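Local atomic coordinates of deferrochelatase (Vibrio cholerae, PDB entry 5DE0), a protein that binds heme b and probably acts as a dye-decolorizing peroxidase, oxidising substrates at the expense of hydrogen peroxide. Residues S59-K64 against A287-P292; E159-A164 against K230-S235; S172-Q177 against L248-C253. All blocks are in the same frame, centred on the assembly; numbering follows the deposited sequence.

Contact 1: residues S59-K64 against A287-P292; sequences SVAFSK and AYFFAP
Ala61 fits its methyl group against both Phe289 and Ala291. Its CB lies 3.6 Å from Phe289 CB and 3.8 Å from Ala291 CB. This is the tight part of the contact. The two strand ends meet at a steep angle, 123° between their directions, so they pair at one point only. There Phe62 and Phe290 form a single antiparallel hydrogen-bonded bridge. Phe290 N donates to Phe62 O at 3.1 Å; the return bond from Phe62 N to Phe290 O is weak at 3.3 Å. CG of Phe289 is anti to its carbonyl carbon (chi1 -58°), and its ring edge meets Phe62 C. Phe289 CD2 stands 3.5 Å from Ser63 N. Past Ser63 the direct contact thins, and a water accepts from Lys64 N and donates to Tyr288 O. Lys64 turns its side chain away there and is partly exposed. At the other end Pro292 CD approaches Val60 O at 3.4 Å. The contact joins edge strands of two four-stranded antiparallel sheets. Strand 57-62 is flanked by 98-104 in its sheet, and 281-291 by 172-181; Phe289 touches Leu99 of the one and Val174 of the other.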
loop_
_atom_site.group_PDB
_atom_site.type_symbol
_atom_site.label_atom_id
_atom_site.label_comp_id
_atom_site.label_asym_id
_atom_site.label_seq_id
_atom_site.Cartn_x
_atom_site.Cartn_y
_atom_site.Cartn_z
ATOM N N SER B 59 1.462 -17.921 -6.873
ATOM C CA SER B 59 0.887 -18.618 -8.016
ATOM C C SER B 59 1.129 -17.822 -9.293
ATOM O O SER B 59 0.692 -16.676 -9.411
ATOM C CB SER B 59 -0.610 -18.852 -7.817
ATOM O OG SER B 59 -1.162 -19.516 -8.938
ATOM N N VAL B 60 1.835 -18.431 -10.240
ATOM C CA VAL B 60 2.152 -17.784 -11.506
ATOM C C VAL B 60 1.232 -18.292 -12.610
ATOM O O VAL B 60 1.110 -19.501 -12.819
ATOM C CB VAL B 60 3.618 -18.022 -11.913
ATOM C CG1 VAL B 60 3.928 -17.299 -13.211
ATOM C CG2 VAL B 60 4.555 -17.566 -10.802
ATOM N N ALA B 61 0.594 -17.367 -13.318
ATOM C CA ALA B 61 -0.370 -17.732 -14.352
ATOM C C ALA B 61 -0.116 -16.981 -15.656
ATOM O O ALA B 61 0.408 -15.864 -15.652
ATOM C CB ALA B 61 -1.781 -17.476 -13.864
ATOM N N PHE B 62 -0.497 -17.598 -16.770
ATOM C CA PHE B 62 -0.242 -17.022 -18.085
ATOM C C PHE B 62 -1.531 -16.859 -18.883
ATOM O O PHE B 62 -2.436 -17.693 -18.783
ATOM C CB PHE B 62 0.741 -17.894 -18.865
ATOM C CG PHE B 62 2.018 -18.175 -18.131
ATOM C CD1 PHE B 62 2.159 -19.327 -17.373
ATOM C CD2 PHE B 62 3.083 -17.288 -18.198
ATOM C CE1 PHE B 62 3.343 -19.588 -16.694
ATOM C CE2 PHE B 62 4.265 -17.547 -17.522
ATOM C CZ PHE B 62 4.392 -18.697 -16.771
ATOM N N SER B 63 -1.609 -15.793 -19.676
ATOM C CA SER B 63 -2.789 -15.529 -20.492
ATOM C C SER B 63 -2.826 -16.406 -21.741
ATOM O O SER B 63 -1.853 -17.087 -22.056
ATOM C CB SER B 63 -2.841 -14.059 -20.895
ATOM O OG SER B 63 -1.795 -13.732 -21.791
ATOM N N LYS B 64 -3.957 -16.382 -22.440
ATOM C CA LYS B 64 -4.130 -17.133 -23.675
ATOM C C LYS B 64 -3.108 -16.713 -24.727
ATOM O O LYS B 64 -2.504 -17.562 -25.396
ATOM C CB LYS B 64 -5.551 -16.945 -24.213
ATOM C CG LYS B 64 -5.740 -17.413 -25.651
ATOM C CD LYS B 64 -5.586 -18.920 -25.779
ATOM C CE LYS B 64 -5.919 -19.389 -27.189
ATOM N NZ LYS B 64 -5.849 -20.869 -27.306
ATOM N N ALA B 287 -8.885 -9.744 -17.066
ATOM C CA ALA B 287 -8.023 -10.712 -17.732
ATOM C C ALA B 287 -8.294 -12.150 -17.302
ATOM O O ALA B 287 -8.651 -12.413 -16.154
ATOM C CB ALA B 287 -6.568 -10.366 -17.480
ATOM N N TYR B 288 -8.119 -13.075 -18.242
ATOM C CA TYR B 288 -8.183 -14.503 -17.956
ATOM C C TYR B 288 -6.780 -15.097 -17.959
ATOM O O TYR B 288 -5.924 -14.684 -18.741
ATOM C CB TYR B 288 -9.057 -15.231 -18.982
ATOM C CG TYR B 288 -10.549 -15.099 -18.762
ATOM C CD1 TYR B 288 -11.085 -15.068 -17.482
ATOM C CD2 TYR B 288 -11.422 -15.013 -19.838
ATOM C CE1 TYR B 288 -12.450 -14.954 -17.281
ATOM C CE2 TYR B 288 -12.786 -14.895 -19.648
ATOM C CZ TYR B 288 -13.295 -14.867 -18.369
ATOM O OH TYR B 288 -14.654 -14.750 -18.178
ATOM N N PHE B 289 -6.552 -16.067 -17.083
ATOM C CA PHE B 289 -5.280 -16.770 -17.027
ATOM C C PHE B 289 -5.493 -18.256 -16.780
ATOM O O PHE B 289 -6.607 -18.701 -16.509
ATOM C CB PHE B 289 -4.388 -16.208 -15.918
ATOM C CG PHE B 289 -4.085 -14.744 -16.052
ATOM C CD1 PHE B 289 -4.881 -13.801 -15.423
ATOM C CD2 PHE B 289 -2.992 -14.310 -16.785
ATOM C CE1 PHE B 289 -4.599 -12.451 -15.534
ATOM C CE2 PHE B 289 -2.707 -12.963 -16.900
ATOM C CZ PHE B 289 -3.512 -12.033 -16.275
ATOM N N PHE B 290 -4.413 -19.021 -16.877
ATOM C CA PHE B 290 -4.400 -20.376 -16.356
ATOM C C PHE B 290 -3.154 -20.578 -15.506
ATOM O O PHE B 290 -2.028 -20.431 -15.985
ATOM C CB PHE B 290 -4.450 -21.410 -17.478
ATOM C CG PHE B 290 -4.539 -22.825 -16.987
ATOM C CD1 PHE B 290 -3.397 -23.592 -16.814
ATOM C CD2 PHE B 290 -5.768 -23.390 -16.702
ATOM C CE1 PHE B 290 -3.483 -24.898 -16.364
ATOM C CE2 PHE B 290 -5.863 -24.691 -16.253
ATOM C CZ PHE B 290 -4.718 -25.448 -16.084
ATOM N N ALA B 291 -3.362 -20.904 -14.237
ATOM C CA ALA B 291 -2.257 -21.201 -13.342
ATOM C C ALA B 291 -1.996 -22.697 -13.354
ATOM O O ALA B 291 -2.774 -23.471 -12.801
ATOM C CB ALA B 291 -2.553 -20.714 -11.936
ATOM N N PRO B 292 -0.889 -23.114 -13.987
ATOM C CA PRO B 292 -0.598 -24.545 -14.091
ATOM C C PRO B 292 -0.168 -25.131 -12.752
ATOM O O PRO B 292 0.072 -24.382 -11.803
ATOM C CB PRO B 292 0.549 -24.595 -15.104
ATOM C CG PRO B 292 1.247 -23.294 -14.924
ATOM C CD PRO B 292 0.178 -22.289 -14.584
HETATM O O HOH W 1 -6.238 -14.832 -21.403
#

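Contact 2: residues E159-A164 against K230-S235; sequences EVALVA and KIVRHS. With HEM (protoporphyrin IX containing Fe), chain F.
Val160 lays its CG1 methyl over the backbone of Lys230 and Ile231. CG1 is 3.3 Å from Lys230 O and 3.7 Å from Ile231 CA. This branch is anti to the backbone N of Val160 (chi1 162°). The other branch, CG2, meets Lys230 CB, while the lysine chain runs on away from the helix. Val232 CG2 reaches back between two residues of the helix end, at 3.7 Å from Val160 CG1 and 3.7 Å from Ala161 CB. No hydrogen bond crosses between the segments. Ile231 and Arg233 point to the other side of 230-235, where the heme lies. Ile231 CD1 packs 3.9 Å from heme CHB. Arg233 bends at chi3 (-73°), which brings one face of its guanidinium over the porphyrin near C1A. NH1 and NH2 then both donate to one propionate oxygen, O1D, each at 3.0 Å. NH1 also forms a salt bridge with Asp147. Segment 230-235 therefore serves two sides, with aliphatic packing against helix 155-161, and Ile231 with Arg233 against the heme. The two bonds to O1D and the salt bridge to Asp147 together hold the guanidinium in place beside the heme.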
loop_
_atom_site.group_PDB
_atom_site.type_symbol
_atom_site.label_atom_id
_atom_site.label_comp_id
_atom_site.label_asym_id
_atom_site.label_seq_id
_atom_site.Cartn_x
_atom_site.Cartn_y
_atom_site.Cartn_z
ATOM N N GLU B 159 -11.647 -29.169 -5.192
ATOM C CA GLU B 159 -12.442 -29.703 -6.295
ATOM C C GLU B 159 -13.204 -28.609 -7.041
ATOM O O GLU B 159 -13.773 -28.858 -8.102
ATOM C CB GLU B 159 -13.413 -30.773 -5.786
ATOM C CG GLU B 159 -14.379 -30.294 -4.718
ATOM C CD GLU B 159 -15.173 -31.431 -4.102
ATOM O OE1 GLU B 159 -14.626 -32.131 -3.224
ATOM O OE2 GLU B 159 -16.342 -31.625 -4.495
ATOM N N VAL B 160 -13.215 -27.402 -6.486
ATOM C CA VAL B 160 -13.822 -26.260 -7.165
ATOM C C VAL B 160 -12.772 -25.504 -7.984
ATOM O O VAL B 160 -13.033 -25.087 -9.113
ATOM C CB VAL B 160 -14.506 -25.294 -6.162
ATOM C CG1 VAL B 160 -14.747 -23.930 -6.795
ATOM C CG2 VAL B 160 -15.813 -25.883 -5.665
ATOM N N ALA B 161 -11.576 -25.349 -7.423
ATOM C CA ALA B 161 -10.531 -24.559 -8.070
ATOM C C ALA B 161 -9.695 -25.360 -9.068
ATOM O O ALA B 161 -9.375 -24.866 -10.147
ATOM C CB ALA B 161 -9.623 -23.935 -7.020
ATOM N N LEU B 162 -9.349 -26.593 -8.711
ATOM C CA LEU B 162 -8.373 -27.359 -9.484
ATOM C C LEU B 162 -8.988 -28.276 -10.540
ATOM O O LEU B 162 -10.019 -28.910 -10.311
ATOM C CB LEU B 162 -7.503 -28.197 -8.547
ATOM C CG LEU B 162 -6.848 -27.447 -7.388
ATOM C CD1 LEU B 162 -5.878 -28.353 -6.648
ATOM C CD2 LEU B 162 -6.153 -26.190 -7.888
ATOM N N VAL B 163 -8.337 -28.334 -11.699
ATOM C CA VAL B 163 -8.684 -29.295 -12.741
ATOM C C VAL B 163 -8.448 -30.710 -12.221
ATOM O O VAL B 163 -7.401 -30.997 -11.641
ATOM C CB VAL B 163 -7.860 -29.064 -14.028
ATOM C CG1 VAL B 163 -8.204 -30.111 -15.084
ATOM C CG2 VAL B 163 -8.095 -27.659 -14.565
ATOM N N ALA B 164 -9.424 -31.588 -12.425
ATOM C CA ALA B 164 -9.384 -32.921 -11.833
ATOM C C ALA B 164 -8.469 -33.896 -12.578
ATOM O O ALA B 164 -7.736 -34.665 -11.952
ATOM C CB ALA B 164 -10.794 -33.490 -11.751
ATOM N N LYS B 230 -19.634 -22.784 -8.734
ATOM C CA LYS B 230 -18.814 -22.298 -7.637
ATOM C C LYS B 230 -17.404 -21.920 -8.077
ATOM O O LYS B 230 -16.833 -22.530 -8.980
ATOM C CB LYS B 230 -18.764 -23.344 -6.522
ATOM C CG LYS B 230 -20.053 -23.405 -5.723
ATOM C CD LYS B 230 -20.074 -24.561 -4.746
ATOM C CE LYS B 230 -21.259 -24.439 -3.805
ATOM N NZ LYS B 230 -22.530 -24.202 -4.544
ATOM N N ILE B 231 -16.862 -20.887 -7.437
ATOM C CA ILE B 231 -15.499 -20.433 -7.686
ATOM C C ILE B 231 -14.783 -20.202 -6.362
ATOM O O ILE B 231 -15.422 -20.041 -5.322
ATOM C CB ILE B 231 -15.464 -19.132 -8.515
ATOM C CG1 ILE B 231 -16.129 -17.990 -7.744
ATOM C CG2 ILE B 231 -16.132 -19.335 -9.868
ATOM C CD1 ILE B 231 -16.133 -16.675 -8.493
ATOM N N VAL B 232 -13.456 -20.197 -6.403
ATOM C CA VAL B 232 -12.656 -19.897 -5.225
ATOM C C VAL B 232 -12.060 -18.500 -5.354
ATOM O O VAL B 232 -11.154 -18.274 -6.155
ATOM C CB VAL B 232 -11.529 -20.926 -5.020
ATOM C CG1 VAL B 232 -10.652 -20.529 -3.840
ATOM C CG2 VAL B 232 -12.113 -22.317 -4.812
ATOM N N ARG B 233 -12.578 -17.564 -4.565
ATOM C CA ARG B 233 -12.149 -16.172 -4.642
ATOM C C ARG B 233 -10.990 -15.870 -3.699
ATOM O O ARG B 233 -10.959 -16.343 -2.564
ATOM C CB ARG B 233 -13.322 -15.238 -4.334
ATOM C CG ARG B 233 -14.431 -15.261 -5.375
ATOM C CD ARG B 233 -15.686 -14.577 -4.853
ATOM N NE ARG B 233 -16.367 -15.386 -3.847
ATOM C CZ ARG B 233 -17.158 -14.893 -2.900
ATOM N NH1 ARG B 233 -17.363 -13.585 -2.820
ATOM N NH2 ARG B 233 -17.736 -15.706 -2.026
ATOM N N HIS B 234 -10.039 -15.077 -4.180
ATOM C CA HIS B 234 -8.906 -14.644 -3.366
ATOM C C HIS B 234 -8.840 -13.123 -3.324
ATOM O O HIS B 234 -7.781 -12.542 -3.080
ATOM C CB HIS B 234 -7.593 -15.214 -3.909
ATOM C CG HIS B 234 -7.231 -16.548 -3.338
ATOM N ND1 HIS B 234 -6.654 -16.691 -2.095
ATOM C CD2 HIS B 234 -7.363 -17.800 -3.837
ATOM C CE1 HIS B 234 -6.447 -17.973 -1.852
ATOM N NE2 HIS B 234 -6.869 -18.667 -2.893
ATOM N N SER B 235 -9.981 -12.487 -3.568
ATOM C CA SER B 235 -10.058 -11.034 -3.645
ATOM C C SER B 235 -9.699 -10.374 -2.325
ATOM O O SER B 235 -9.763 -10.996 -1.265
ATOM C CB SER B 235 -11.457 -10.594 -4.070
ATOM O OG SER B 235 -11.920 -11.355 -5.169
HETATM C CHA HEM F . -20.553 -13.198 -3.168
HETATM C CHB HEM F . -18.610 -13.833 -7.567
HETATM C CHC HEM F . -17.501 -9.102 -7.806
HETATM C CHD HEM F . -18.646 -8.684 -3.112
HETATM C C1A HEM F . -20.128 -13.784 -4.339
HETATM C C2A HEM F . -20.273 -15.180 -4.701
HETATM C C3A HEM F . -19.734 -15.354 -5.912
HETATM C C4A HEM F . -19.230 -14.074 -6.363
HETATM C CMA HEM F . -19.655 -16.675 -6.709
HETATM C CAA HEM F . -20.938 -16.269 -3.831
HETATM C CBA HEM F . -22.334 -16.552 -4.383
HETATM C CGA HEM F . -23.072 -17.486 -3.464
HETATM O O1A HEM F . -23.588 -17.014 -2.420
HETATM O O2A HEM F . -23.144 -18.700 -3.783
HETATM C C1B HEM F . -18.223 -12.601 -8.042
HETATM C C2B HEM F . -17.826 -12.316 -9.403
HETATM C C3B HEM F . -17.513 -11.023 -9.487
HETATM C C4B HEM F . -17.707 -10.421 -8.173
HETATM C CMB HEM F . -17.760 -13.334 -10.564
HETATM C CAB HEM F . -17.040 -10.360 -10.800
HETATM C CBB HEM F . -16.678 -9.080 -10.863
HETATM C C1C HEM F . -17.680 -8.573 -6.544
HETATM C C2C HEM F . -17.384 -7.213 -6.129
HETATM C C3C HEM F . -17.702 -7.105 -4.824
HETATM C C4C HEM F . -18.212 -8.389 -4.386
HETATM C CMC HEM F . -16.801 -6.131 -7.068
HETATM C CAC HEM F . -17.604 -5.894 -3.863
HETATM C CBC HEM F . -17.258 -4.655 -4.226
HETATM C C1D HEM F . -19.366 -9.793 -2.720
HETATM C C2D HEM F . -20.151 -9.894 -1.511
HETATM C C3D HEM F . -20.746 -11.307 -1.525
HETATM C C4D HEM F . -20.262 -11.918 -2.744
HETATM C CMD HEM F . -20.351 -8.813 -0.427
HETATM C CAD HEM F . -21.673 -11.936 -0.465
HETATM C CBD HEM F . -20.855 -12.588 0.644
HETATM C CGD HEM F . -20.066 -13.744 0.090
HETATM O O1D HEM F . -18.855 -13.561 -0.197
HETATM O O2D HEM F . -20.642 -14.853 -0.063
HETATM N NA HEM F . -19.487 -13.140 -5.378
HETATM N NB HEM F . -18.141 -11.424 -7.320
HETATM N NC HEM F . -18.185 -9.258 -5.455
HETATM N ND HEM F . -19.459 -10.997 -3.412
HETATM FE FE HEM F . -18.901 -11.175 -5.402
#

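Contact 3: residues S172-Q177 against L248-C253; sequences SYVMVQ and LFIAYC. With HEM (protoporphyrin IX containing Fe), chain F.
Tyr173 and Cys253 open a regular antiparallel ladder between strands 172-177 and 248-253, whose axes run at 171°. Three hydrogen-bonded pairs, Tyr173 with Cys253, Met175 with Ala251 and Gln177 with Phe249, each exchange two backbone bonds. The shortest of the six runs from Gln177 N to Phe249 O at 2.8 Å. The longest runs from Met175 N to Ala251 O at 3.1 Å. CA-H...O contacts fill in between them, such as Val176 CA to Phe249 O.

Apolar and aromatic contacts cover both faces of the ladder. On the face of Val174, Val176, Ile250 and Tyr252, Val174 and Tyr252 lie side by side. Val174 CG1 makes a CH-pi contact over the tyrosine ring, 4.0 Å from its centroid, and also meets Ile250 CG1. Ser172 OG lies at the edge of the same ring. The hydroxyl of Ser172 bonds to Ala161 O, and that of Tyr252 to His101.

On the opposite face Met175 crosses Phe249 in a Met-aromatic contact. SD lies at the ring edge, 5.1 Å from the centroid, and Met175 CE is 3.7 Å from Phe249 CE2. Met175 CG sits between its backbone N and carbonyl carbon (chi1 67°), beside Ala251 CB.

Heme contacts complete this face. Phe249 lays a ring face over the pyrrole carbons, with CZ 3.2 Å from heme C2B, and Gln177 OE1 approaches the vinyl carbon CBB of the heme at 3.1 Å.

These are the two inner strands of the C-terminal four-stranded antiparallel sheet, consistent with the ferredoxin-like fold of the family. Strand 281-291 flanks 172-181 and strand 232-239 flanks 247-253. Helix 257-266 lies over the Met175 and Cys253 face, through Phe259.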
loop_
_atom_site.group_PDB
_atom_site.type_symbol
_atom_site.label_atom_id
_atom_site.label_comp_id
_atom_site.label_asym_id
_atom_site.label_seq_id
_atom_site.Cartn_x
_atom_site.Cartn_y
_atom_site.Cartn_z
ATOM N N SER B 172 -5.370 -24.443 -12.621
ATOM C CA SER B 172 -6.600 -23.724 -12.318
ATOM C C SER B 172 -6.795 -22.517 -13.229
ATOM O O SER B 172 -5.840 -21.810 -13.550
ATOM C CB SER B 172 -6.600 -23.282 -10.851
ATOM O OG SER B 172 -7.789 -22.591 -10.521
ATOM N N TYR B 173 -8.039 -22.285 -13.643
ATOM C CA TYR B 173 -8.365 -21.111 -14.449
ATOM C C TYR B 173 -8.515 -19.885 -13.559
ATOM O O TYR B 173 -9.071 -19.968 -12.466
ATOM C CB TYR B 173 -9.639 -21.343 -15.261
ATOM C CG TYR B 173 -9.477 -22.358 -16.368
ATOM C CD1 TYR B 173 -9.028 -21.978 -17.627
ATOM C CD2 TYR B 173 -9.768 -23.700 -16.155
ATOM C CE1 TYR B 173 -8.877 -22.904 -18.644
ATOM C CE2 TYR B 173 -9.619 -24.634 -17.165
ATOM C CZ TYR B 173 -9.174 -24.230 -18.406
ATOM O OH TYR B 173 -9.024 -25.156 -19.411
ATOM N N VAL B 174 -8.004 -18.749 -14.025
ATOM C CA VAL B 174 -7.981 -17.540 -13.213
ATOM C C VAL B 174 -8.640 -16.361 -13.923
ATOM O O VAL B 174 -8.531 -16.213 -15.137
ATOM C CB VAL B 174 -6.536 -17.137 -12.838
ATOM C CG1 VAL B 174 -6.536 -16.266 -11.589
ATOM C CG2 VAL B 174 -5.667 -18.364 -12.626
ATOM N N MET B 175 -9.331 -15.529 -13.152
ATOM C CA MET B 175 -9.835 -14.257 -13.651
ATOM C C MET B 175 -9.490 -13.166 -12.647
ATOM O O MET B 175 -9.461 -13.414 -11.442
ATOM C CB MET B 175 -11.352 -14.309 -13.889
ATOM C CG MET B 175 -12.186 -14.454 -12.620
ATOM S SD MET B 175 -13.938 -14.111 -12.867
ATOM C CE MET B 175 -13.898 -12.358 -13.256
ATOM N N VAL B 176 -9.204 -11.967 -13.141
ATOM C CA VAL B 176 -8.961 -10.833 -12.261
ATOM C C VAL B 176 -9.606 -9.566 -12.822
ATOM O O VAL B 176 -9.615 -9.335 -14.031
ATOM C CB VAL B 176 -7.432 -10.606 -12.010
ATOM C CG1 VAL B 176 -6.593 -11.573 -12.819
ATOM C CG2 VAL B 176 -7.018 -9.163 -12.283
ATOM N N GLN B 177 -10.180 -8.770 -11.926
ATOM C CA GLN B 177 -10.753 -7.476 -12.270
ATOM C C GLN B 177 -10.508 -6.491 -11.136
ATOM O O GLN B 177 -10.978 -6.703 -10.018
ATOM C CB GLN B 177 -12.256 -7.584 -12.532
ATOM C CG GLN B 177 -12.655 -8.099 -13.901
ATOM C CD GLN B 177 -14.163 -8.239 -14.031
ATOM O OE1 GLN B 177 -14.796 -8.959 -13.261
ATOM N NE2 GLN B 177 -14.747 -7.536 -14.998
ATOM N N LEU B 248 -9.753 -5.667 -5.491
ATOM C CA LEU B 248 -9.054 -6.423 -6.514
ATOM C C LEU B 248 -9.687 -7.796 -6.558
ATOM O O LEU B 248 -9.334 -8.674 -5.772
ATOM C CB LEU B 248 -7.554 -6.520 -6.222
ATOM C CG LEU B 248 -6.629 -6.961 -7.366
ATOM C CD1 LEU B 248 -6.769 -8.438 -7.730
ATOM C CD2 LEU B 248 -6.855 -6.099 -8.592
ATOM N N PHE B 249 -10.627 -7.985 -7.474
ATOM C CA PHE B 249 -11.292 -9.268 -7.579
ATOM C C PHE B 249 -10.413 -10.267 -8.323
ATOM O O PHE B 249 -9.876 -9.969 -9.388
ATOM C CB PHE B 249 -12.647 -9.136 -8.277
ATOM C CG PHE B 249 -13.393 -10.431 -8.374
ATOM C CD1 PHE B 249 -14.222 -10.843 -7.344
ATOM C CD2 PHE B 249 -13.248 -11.251 -9.484
ATOM C CE1 PHE B 249 -14.900 -12.039 -7.421
ATOM C CE2 PHE B 249 -13.925 -12.452 -9.565
ATOM C CZ PHE B 249 -14.751 -12.845 -8.533
ATOM N N ILE B 250 -10.272 -11.454 -7.744
ATOM C CA ILE B 250 -9.564 -12.550 -8.385
ATOM C C ILE B 250 -10.200 -13.864 -7.953
ATOM O O ILE B 250 -10.583 -14.026 -6.793
ATOM C CB ILE B 250 -8.053 -12.539 -8.046
ATOM C CG1 ILE B 250 -7.338 -13.729 -8.692
ATOM C CG2 ILE B 250 -7.835 -12.532 -6.543
ATOM C CD1 ILE B 250 -5.838 -13.755 -8.446
ATOM N N ALA B 251 -10.339 -14.793 -8.892
ATOM C CA ALA B 251 -10.978 -16.068 -8.600
ATOM C C ALA B 251 -10.315 -17.215 -9.354
ATOM O O ALA B 251 -9.810 -17.035 -10.463
ATOM C CB ALA B 251 -12.463 -16.006 -8.935
ATOM N N TYR B 252 -10.322 -18.391 -8.739
ATOM C CA TYR B 252 -9.809 -19.598 -9.372
ATOM C C TYR B 252 -10.948 -20.593 -9.558
ATOM O O TYR B 252 -11.853 -20.665 -8.726
ATOM C CB TYR B 252 -8.689 -20.220 -8.533
ATOM C CG TYR B 252 -7.423 -19.392 -8.463
ATOM C CD1 TYR B 252 -7.323 -18.307 -7.601
ATOM C CD2 TYR B 252 -6.323 -19.706 -9.251
ATOM C CE1 TYR B 252 -6.166 -17.553 -7.534
ATOM C CE2 TYR B 252 -5.163 -18.957 -9.187
ATOM C CZ TYR B 252 -5.089 -17.882 -8.328
ATOM O OH TYR B 252 -3.932 -17.139 -8.267
ATOM N N CYS B 253 -10.916 -21.349 -10.650
ATOM C CA CYS B 253 -11.949 -22.348 -10.903
ATOM C C CYS B 253 -11.465 -23.449 -11.840
ATOM O O CYS B 253 -10.622 -23.216 -12.707
ATOM C CB CYS B 253 -13.200 -21.689 -11.483
ATOM S SG CYS B 253 -14.613 -22.799 -11.607
HETATM C CHA HEM F . -20.553 -13.198 -3.168
HETATM C CHB HEM F . -18.610 -13.833 -7.567
HETATM C CHC HEM F . -17.501 -9.102 -7.806
HETATM C CHD HEM F . -18.646 -8.684 -3.112
HETATM C C1A HEM F . -20.128 -13.784 -4.339
HETATM C C2A HEM F . -20.273 -15.180 -4.701
HETATM C C3A HEM F . -19.734 -15.354 -5.912
HETATM C C4A HEM F . -19.230 -14.074 -6.363
HETATM C CMA HEM F . -19.655 -16.675 -6.709
HETATM C CAA HEM F . -20.938 -16.269 -3.831
HETATM C CBA HEM F . -22.334 -16.552 -4.383
HETATM C CGA HEM F . -23.072 -17.486 -3.464
HETATM O O1A HEM F . -23.588 -17.014 -2.420
HETATM O O2A HEM F . -23.144 -18.700 -3.783
HETATM C C1B HEM F . -18.223 -12.601 -8.042
HETATM C C2B HEM F . -17.826 -12.316 -9.403
HETATM C C3B HEM F . -17.513 -11.023 -9.487
HETATM C C4B HEM F . -17.707 -10.421 -8.173
HETATM C CMB HEM F . -17.760 -13.334 -10.564
HETATM C CAB HEM F . -17.040 -10.360 -10.800
HETATM C CBB HEM F . -16.678 -9.080 -10.863
HETATM C C1C HEM F . -17.680 -8.573 -6.544
HETATM C C2C HEM F . -17.384 -7.213 -6.129
HETATM C C3C HEM F . -17.702 -7.105 -4.824
HETATM C C4C HEM F . -18.212 -8.389 -4.386
HETATM C CMC HEM F . -16.801 -6.131 -7.068
HETATM C CAC HEM F . -17.604 -5.894 -3.863
HETATM C CBC HEM F . -17.258 -4.655 -4.226
HETATM C C1D HEM F . -19.366 -9.793 -2.720
HETATM C C2D HEM F . -20.151 -9.894 -1.511
HETATM C C3D HEM F . -20.746 -11.307 -1.525
HETATM C C4D HEM F . -20.262 -11.918 -2.744
HETATM C CMD HEM F . -20.351 -8.813 -0.427
HETATM C CAD HEM F . -21.673 -11.936 -0.465
HETATM C CBD HEM F . -20.855 -12.588 0.644
HETATM C CGD HEM F . -20.066 -13.744 0.090
HETATM O O1D HEM F . -18.855 -13.561 -0.197
HETATM O O2D HEM F . -20.642 -14.853 -0.063
HETATM N NA HEM F . -19.487 -13.140 -5.378
HETATM N NB HEM F . -18.141 -11.424 -7.320
HETATM N NC HEM F . -18.185 -9.258 -5.455
HETATM N ND HEM F . -19.459 -10.997 -3.412
HETATM FE FE HEM F . -18.901 -11.175 -5.402
#

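How the contacts relate
All three contacts meet on the sheet of strands 232-239, 247-253, 172-181 and 281-291. Contact 3 is its inner pair, its centre about 3 Å from the centre of the chain, buried throughout and rich in backbone bonds. Contact 1 is equally buried but joins one edge of this sheet to the N-terminal sheet through a single bridge. Contact 2, at the other edge, is mainly aliphatic between its segments and reaches the surface at Lys230. Ala291 N and Ser172 O, 2.7 Å apart, probably bond contact 1 to contact 3. Val232 O and Tyr252 N probably do likewise for contacts 2 and 3. At the heme, contact 2 brings Arg233 and Ile231, contact 3 the Phe249 ring and Gln177.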